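Local atomic coordinates of tyrosyl-tRNA synthetase (PDB entry 2CYC), a protein that charges tRNA(Tyr) with its amino acid, probably in two steps, by activating tyrosine with ATP to tyrosyl-AMP and passing it to the acceptor end. Residues A[278-281]-A[286-289]; A[227-232]-A[272-277]. All blocks are in the same frame, centred on the assembly; numbering follows the deposited sequence.

In the fold
Leaving strand 214-223, the chain runs through 227-232, forms helix 240-250 and the KMSKS region, and returns along helix 267-276; contact 2 closes this long excursion of 39 intervening residues by setting 227-232 against 272-277. Only then does contact 1 open, closing the four-residue gap between 278-281 and 286-289 as the chain turns into helix 288-297. The two are therefore in series, neither nested nor crossed, with centres about 8 Å apart. They touch directly: Phe278 N probably donates a hydrogen bond to Leu229 O at 2.8 Å, while Pro288 packs on Gly228. Together they tie the connection after the sheet to two successive helices.

Contact 1 (A[278-281]-A[286-289]); sequences FCPA and YNPV
Phe278 and Cys279 lie against Pro288 and Val289, and here the packing is dense. Pro288 CD rests 3.3 Å from Phe278 O and also sits at the edge of the Phe278 ring, near CD2. The second of these meetings depends on a torsion: with CG anti to the backbone N (chi1 -178°) and so beside the carbonyl carbon, the ring brings its edge to Pro288 CD, next to the carbonyl that the proline already touches. Farther along the same ring edge, Phe278 CE2 comes 3.9 Å from Tyr286 CD1 at the edge of the tyrosine ring, the two side chains crossing at about a right angle. Cys279 CB meets Val289 CG2 at 3.5 Å. The contact illustrates how the loop joining helix 267-276 to helix 288-297 folds back on itself: its end, with Asn287 at the N-cap position of helix 288-297, is laid across its beginning. The Asn287 side chain lies beside the Cys279 sulfur, with Phe329 of helix 322-330 also against it. Cutting this residue back to an alanine would probably leave a gap beside Cys279 and Phe329 and the first helical turn without a polar side chain at its start. Toward the exposed Ala281 the fit slackens. Pro280 lays CG over one face of the Phe278 ring, yet across the contact its CD comes no nearer than 4.4 Å to Tyr286 O.

Contact 2 (A[227-232]-A[272-277]); sequences LGLQEP and QKLRKA
Leu229 reaches from a loop into the C-terminal end of a helix, meeting Ala277 and, more lightly, Leu274. In this class I synthetase the loop follows strand 214-223, the helix is 267-276, and the KMSKS region lies on the chain between them; the contact is an example of a single apolar side chain docking a loop on a helix end. Leu229 accounts for a little over half of the buried surface, with Ala277 second. Its CG stands anti to the carbonyl carbon (chi1 -59°), which sends the branched end out toward the last turn of the helix, where the two methyls divide the work. Leu229 CD2 lies 3.9 Å from Ala277 CB, while Leu229 CD1 comes to 3.9 Å from Lys273 O and 4.2 Å from Leu274 CD2. Leu274 starts out pointing away from the loop, and it is the tip of the side chain that comes back to meet Leu229; its other neighbours include Val343, Ala344 and Leu347 of helix 336-350. Leu229 also touches Pro288 and Trp292 of helix 288-297, and so meets two successive helices. Next along the loop, Gln230 turns away from the helix and bonds through OE1 to Ser255 OG of the KMSKS region. Ala277 N is hydrogen-bonded to Leu274 O at 3.1 Å, which helps to place the residue. Ala277 CB lies 3.8 Å from Leu229 CB, and Ala277 CA makes a bent CA-H...O contact with Leu229 O across 3.6 Å, with an angle of 131° at the hydrogen.

Contact 1 (A[278-281]-A[286-289])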
ATOM      1  N   PHE A 278       1.415  24.770 -33.597  1.00 28.33           N
ATOM      2  CA  PHE A 278       2.323  25.870 -33.286  1.00 25.86           C
ATOM      3  C   PHE A 278       3.633  25.534 -33.998  1.00 30.89           C
ATOM      4  O   PHE A 278       4.172  24.435 -33.834  1.00 30.04           O
ATOM      5  CB  PHE A 278       2.544  25.950 -31.772  1.00 30.99           C
ATOM      6  CG  PHE A 278       3.426  27.097 -31.335  1.00 32.86           C
ATOM      7  CD1 PHE A 278       2.967  28.412 -31.392  1.00 35.78           C
ATOM      8  CD2 PHE A 278       4.704  26.861 -30.836  1.00 28.30           C
ATOM      9  CE1 PHE A 278       3.765  29.470 -30.949  1.00 31.63           C
ATOM     10  CE2 PHE A 278       5.510  27.911 -30.392  1.00 28.81           C
ATOM     11  CZ  PHE A 278       5.039  29.218 -30.446  1.00 28.85           C
ATOM     12  N   CYS A 279       4.140  26.477 -34.786  1.00 29.78           N
ATOM     13  CA  CYS A 279       5.373  26.273 -35.542  1.00 29.26           C
ATOM     14  C   CYS A 279       5.848  27.621 -36.086  1.00 29.78           C
ATOM     15  O   CYS A 279       5.745  27.889 -37.291  1.00 25.99           O
ATOM     16  CB  CYS A 279       5.098  25.303 -36.694  1.00 23.06           C
ATOM     17  SG  CYS A 279       6.514  24.874 -37.739  1.00 28.17           S
ATOM     18  N   PRO A 280       6.366  28.490 -35.199  1.00 27.14           N
ATOM     19  CA  PRO A 280       6.861  29.822 -35.566  1.00 28.76           C
ATOM     20  C   PRO A 280       7.993  29.744 -36.562  1.00 29.56           C
ATOM     21  O   PRO A 280       8.906  28.931 -36.418  1.00 30.20           O
ATOM     22  CB  PRO A 280       7.334  30.410 -34.235  1.00 31.49           C
ATOM     23  CG  PRO A 280       6.531  29.669 -33.221  1.00 31.59           C
ATOM     24  CD  PRO A 280       6.523  28.257 -33.755  1.00 28.78           C
ATOM     25  N   ALA A 281       7.938  30.602 -37.572  1.00 32.26           N
ATOM     26  CA  ALA A 281       8.976  30.628 -38.588  1.00 26.45           C
ATOM     27  C   ALA A 281      10.343  30.817 -37.929  1.00 27.55           C
ATOM     28  O   ALA A 281      10.503  31.655 -37.034  1.00 30.12           O
ATOM     29  CB  ALA A 281       8.703  31.765 -39.585  1.00 27.11           C
ATOM     30  N   TYR A 286      11.668  25.888 -29.346  1.00 30.44           N
ATOM     31  CA  TYR A 286      10.402  25.291 -28.941  1.00 32.29           C
ATOM     32  C   TYR A 286       9.532  25.280 -30.192  1.00 32.19           C
ATOM     33  O   TYR A 286       9.004  26.312 -30.615  1.00 31.74           O
ATOM     34  CB  TYR A 286       9.733  26.092 -27.818  1.00 28.10           C
ATOM     35  CG  TYR A 286       8.496  25.400 -27.310  1.00 28.28           C
ATOM     36  CD1 TYR A 286       7.312  25.437 -28.041  1.00 23.93           C
ATOM     37  CD2 TYR A 286       8.530  24.625 -26.151  1.00 26.15           C
ATOM     38  CE1 TYR A 286       6.196  24.717 -27.645  1.00 21.69           C
ATOM     39  CE2 TYR A 286       7.411  23.896 -25.741  1.00 24.99           C
ATOM     40  CZ  TYR A 286       6.250  23.947 -26.496  1.00 27.45           C
ATOM     41  OH  TYR A 286       5.144  23.220 -26.124  1.00 27.02           O
ATOM     42  N   ASN A 287       9.381  24.099 -30.774  1.00 28.21           N
ATOM     43  CA  ASN A 287       8.598  23.937 -31.984  1.00 26.99           C
ATOM     44  C   ASN A 287       8.054  22.509 -32.035  1.00 26.80           C
ATOM     45  O   ASN A 287       8.776  21.570 -32.381  1.00 23.44           O
ATOM     46  CB  ASN A 287       9.523  24.217 -33.176  1.00 25.49           C
ATOM     47  CG  ASN A 287       8.789  24.293 -34.499  1.00 28.38           C
ATOM     48  OD1 ASN A 287       9.157  25.086 -35.375  1.00 33.03           O
ATOM     49  ND2 ASN A 287       7.769  23.462 -34.666  1.00 20.70           N
ATOM     50  N   PRO A 288       6.774  22.329 -31.682  1.00 25.79           N
ATOM     51  CA  PRO A 288       6.161  20.999 -31.694  1.00 25.13           C
ATOM     52  C   PRO A 288       6.304  20.281 -33.033  1.00 26.32           C
ATOM     53  O   PRO A 288       6.535  19.069 -33.080  1.00 23.94           O
ATOM     54  CB  PRO A 288       4.706  21.290 -31.340  1.00 27.24           C
ATOM     55  CG  PRO A 288       4.835  22.496 -30.433  1.00 30.11           C
ATOM     56  CD  PRO A 288       5.834  23.341 -31.168  1.00 22.72           C
ATOM     57  N   VAL A 289       6.183  21.029 -34.123  1.00 23.28           N
ATOM     58  CA  VAL A 289       6.294  20.419 -35.429  1.00 22.53           C
ATOM     59  C   VAL A 289       7.694  19.871 -35.691  1.00 24.22           C
ATOM     60  O   VAL A 289       7.830  18.740 -36.170  1.00 23.44           O
ATOM     61  CB  VAL A 289       5.907  21.397 -36.557  1.00 26.52           C
ATOM     62  CG1 VAL A 289       6.108  20.718 -37.908  1.00 18.51           C
ATOM     63  CG2 VAL A 289       4.447  21.830 -36.397  1.00 23.76           C
TER

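Contact 2 (A[227-232]-A[272-277])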
ATOM      1  N   LEU A 227       5.878  16.553 -27.927  1.00 25.70           N
ATOM      2  CA  LEU A 227       5.085  17.697 -27.488  1.00 23.84           C
ATOM      3  C   LEU A 227       3.727  17.740 -28.167  1.00 26.18           C
ATOM      4  O   LEU A 227       3.561  17.231 -29.278  1.00 22.38           O
ATOM      5  CB  LEU A 227       5.810  19.002 -27.818  1.00 22.25           C
ATOM      6  CG  LEU A 227       7.106  19.288 -27.068  1.00 27.64           C
ATOM      7  CD1 LEU A 227       7.768  20.529 -27.651  1.00 27.98           C
ATOM      8  CD2 LEU A 227       6.806  19.461 -25.574  1.00 22.60           C
ATOM      9  N   GLY A 228       2.752  18.336 -27.486  1.00 24.92           N
ATOM     10  CA  GLY A 228       1.442  18.501 -28.081  1.00 23.39           C
ATOM     11  C   GLY A 228       1.629  19.608 -29.118  1.00 21.03           C
ATOM     12  O   GLY A 228       2.623  20.324 -29.071  1.00 19.84           O
ATOM     13  N   LEU A 229       0.685  19.770 -30.040  1.00 23.29           N
ATOM     14  CA  LEU A 229       0.814  20.782 -31.086  1.00 24.30           C
ATOM     15  C   LEU A 229       0.362  22.192 -30.702  1.00 27.92           C
ATOM     16  O   LEU A 229       0.561  23.131 -31.469  1.00 26.77           O
ATOM     17  CB  LEU A 229       0.046  20.328 -32.328  1.00 19.79           C
ATOM     18  CG  LEU A 229       0.517  18.994 -32.919  1.00 25.91           C
ATOM     19  CD1 LEU A 229      -0.429  18.537 -34.021  1.00 19.96           C
ATOM     20  CD2 LEU A 229       1.936  19.146 -33.444  1.00 18.51           C
ATOM     21  N   GLN A 230      -0.225  22.341 -29.516  1.00 28.82           N
ATOM     22  CA  GLN A 230      -0.725  23.640 -29.062  1.00 30.24           C
ATOM     23  C   GLN A 230       0.363  24.666 -28.739  1.00 32.68           C
ATOM     24  O   GLN A 230       1.482  24.304 -28.369  1.00 30.49           O
ATOM     25  CB  GLN A 230      -1.631  23.461 -27.832  1.00 28.08           C
ATOM     26  CG  GLN A 230      -0.901  23.140 -26.517  1.00 30.05           C
ATOM     27  CD  GLN A 230      -0.434  21.693 -26.420  1.00 32.29           C
ATOM     28  OE1 GLN A 230      -0.966  20.803 -27.096  1.00 30.64           O
ATOM     29  NE2 GLN A 230       0.547  21.448 -25.558  1.00 26.39           N
ATOM     30  N   GLU A 231       0.032  25.951 -28.878  1.00 35.69           N
ATOM     31  CA  GLU A 231       1.002  26.994 -28.572  1.00 41.21           C
ATOM     32  C   GLU A 231       1.176  27.052 -27.060  1.00 37.14           C
ATOM     33  O   GLU A 231       0.243  26.764 -26.311  1.00 40.86           O
ATOM     34  CB  GLU A 231       0.548  28.359 -29.105  1.00 46.88           C
ATOM     35  CG  GLU A 231      -0.687  28.941 -28.443  1.00 61.87           C
ATOM     36  CD  GLU A 231      -0.532  30.427 -28.133  1.00 70.91           C
ATOM     37  OE1 GLU A 231      -0.106  31.192 -29.030  1.00 65.84           O
ATOM     38  OE2 GLU A 231      -0.840  30.830 -26.989  1.00 77.82           O
ATOM     39  N   PRO A 232       2.378  27.419 -26.593  1.00 36.56           N
ATOM     40  CA  PRO A 232       2.699  27.515 -25.164  1.00 39.23           C
ATOM     41  C   PRO A 232       1.809  28.510 -24.421  1.00 43.66           C
ATOM     42  O   PRO A 232       1.261  29.432 -25.021  1.00 42.26           O
ATOM     43  CB  PRO A 232       4.157  27.968 -25.160  1.00 39.98           C
ATOM     44  CG  PRO A 232       4.666  27.569 -26.521  1.00 40.48           C
ATOM     45  CD  PRO A 232       3.512  27.874 -27.411  1.00 35.85           C
ATOM     46  N   GLN A 272      -5.901  19.029 -40.697  1.00 23.42           N
ATOM     47  CA  GLN A 272      -6.437  20.112 -39.888  1.00 28.23           C
ATOM     48  C   GLN A 272      -5.576  20.391 -38.659  1.00 31.30           C
ATOM     49  O   GLN A 272      -5.245  21.545 -38.379  1.00 25.18           O
ATOM     50  CB  GLN A 272      -7.863  19.778 -39.446  1.00 38.51           C
ATOM     51  CG  GLN A 272      -8.556  20.914 -38.717  1.00 56.03           C
ATOM     52  CD  GLN A 272      -9.499  20.420 -37.630  1.00 70.92           C
ATOM     53  OE1 GLN A 272      -9.061  19.861 -36.615  1.00 72.39           O
ATOM     54  NE2 GLN A 272     -10.802  20.621 -37.837  1.00 72.16           N
ATOM     55  N   LYS A 273      -5.217  19.340 -37.923  1.00 29.34           N
ATOM     56  CA  LYS A 273      -4.400  19.518 -36.726  1.00 29.88           C
ATOM     57  C   LYS A 273      -3.002  20.068 -37.027  1.00 27.80           C
ATOM     58  O   LYS A 273      -2.524  20.966 -36.325  1.00 22.82           O
ATOM     59  CB  LYS A 273      -4.303  18.202 -35.952  1.00 32.87           C
ATOM     60  CG  LYS A 273      -5.619  17.805 -35.288  1.00 31.20           C
ATOM     61  CD  LYS A 273      -5.518  16.464 -34.577  1.00 27.85           C
ATOM     62  CE  LYS A 273      -6.860  16.081 -33.957  1.00 34.30           C
ATOM     63  NZ  LYS A 273      -6.816  14.766 -33.252  1.00 27.39           N
ATOM     64  N   LEU A 274      -2.336  19.538 -38.051  1.00 21.79           N
ATOM     65  CA  LEU A 274      -1.011  20.053 -38.395  1.00 26.64           C
ATOM     66  C   LEU A 274      -1.123  21.496 -38.852  1.00 29.00           C
ATOM     67  O   LEU A 274      -0.257  22.328 -38.565  1.00 27.65           O
ATOM     68  CB  LEU A 274      -0.367  19.203 -39.496  1.00 22.37           C
ATOM     69  CG  LEU A 274       0.629  18.156 -38.984  1.00 25.44           C
ATOM     70  CD1 LEU A 274       1.848  18.854 -38.364  1.00 24.15           C
ATOM     71  CD2 LEU A 274      -0.065  17.264 -37.955  1.00 22.30           C
ATOM     72  N   ARG A 275      -2.213  21.781 -39.560  1.00 32.15           N
ATOM     73  CA  ARG A 275      -2.492  23.121 -40.070  1.00 38.83           C
ATOM     74  C   ARG A 275      -2.493  24.165 -38.955  1.00 36.67           C
ATOM     75  O   ARG A 275      -1.903  25.235 -39.103  1.00 34.77           O
ATOM     76  CB  ARG A 275      -3.845  23.121 -40.782  1.00 44.17           C
ATOM     77  CG  ARG A 275      -4.231  24.427 -41.439  1.00 57.22           C
ATOM     78  CD  ARG A 275      -5.637  24.317 -42.010  1.00 70.33           C
ATOM     79  NE  ARG A 275      -5.752  23.223 -42.977  1.00 77.08           N
ATOM     80  CZ  ARG A 275      -6.739  22.326 -42.988  1.00 79.38           C
ATOM     81  NH1 ARG A 275      -6.762  21.367 -43.911  1.00 75.85           N
ATOM     82  NH2 ARG A 275      -7.701  22.382 -42.072  1.00 79.08           N
ATOM     83  N   LYS A 276      -3.132  23.850 -37.830  1.00 33.91           N
ATOM     84  CA  LYS A 276      -3.153  24.808 -36.727  1.00 37.36           C
ATOM     85  C   LYS A 276      -2.045  24.650 -35.706  1.00 33.05           C
ATOM     86  O   LYS A 276      -1.992  25.389 -34.732  1.00 33.09           O
ATOM     87  CB  LYS A 276      -4.513  24.803 -36.008  1.00 43.06           C
ATOM     88  CG  LYS A 276      -5.501  23.767 -36.477  1.00 53.37           C
ATOM     89  CD  LYS A 276      -6.916  24.313 -36.379  1.00 56.64           C
ATOM     90  CE  LYS A 276      -7.953  23.204 -36.327  1.00 64.26           C
ATOM     91  NZ  LYS A 276      -7.804  22.340 -35.110  1.00 70.29           N
ATOM     92  N   ALA A 277      -1.157  23.687 -35.927  1.00 30.80           N
ATOM     93  CA  ALA A 277      -0.060  23.434 -34.989  1.00 28.87           C
ATOM     94  C   ALA A 277       0.840  24.649 -34.792  1.00 29.81           C
ATOM     95  O   ALA A 277       1.015  25.462 -35.708  1.00 24.74           O
ATOM     96  CB  ALA A 277       0.780  22.259 -35.475  1.00 29.23           C
TER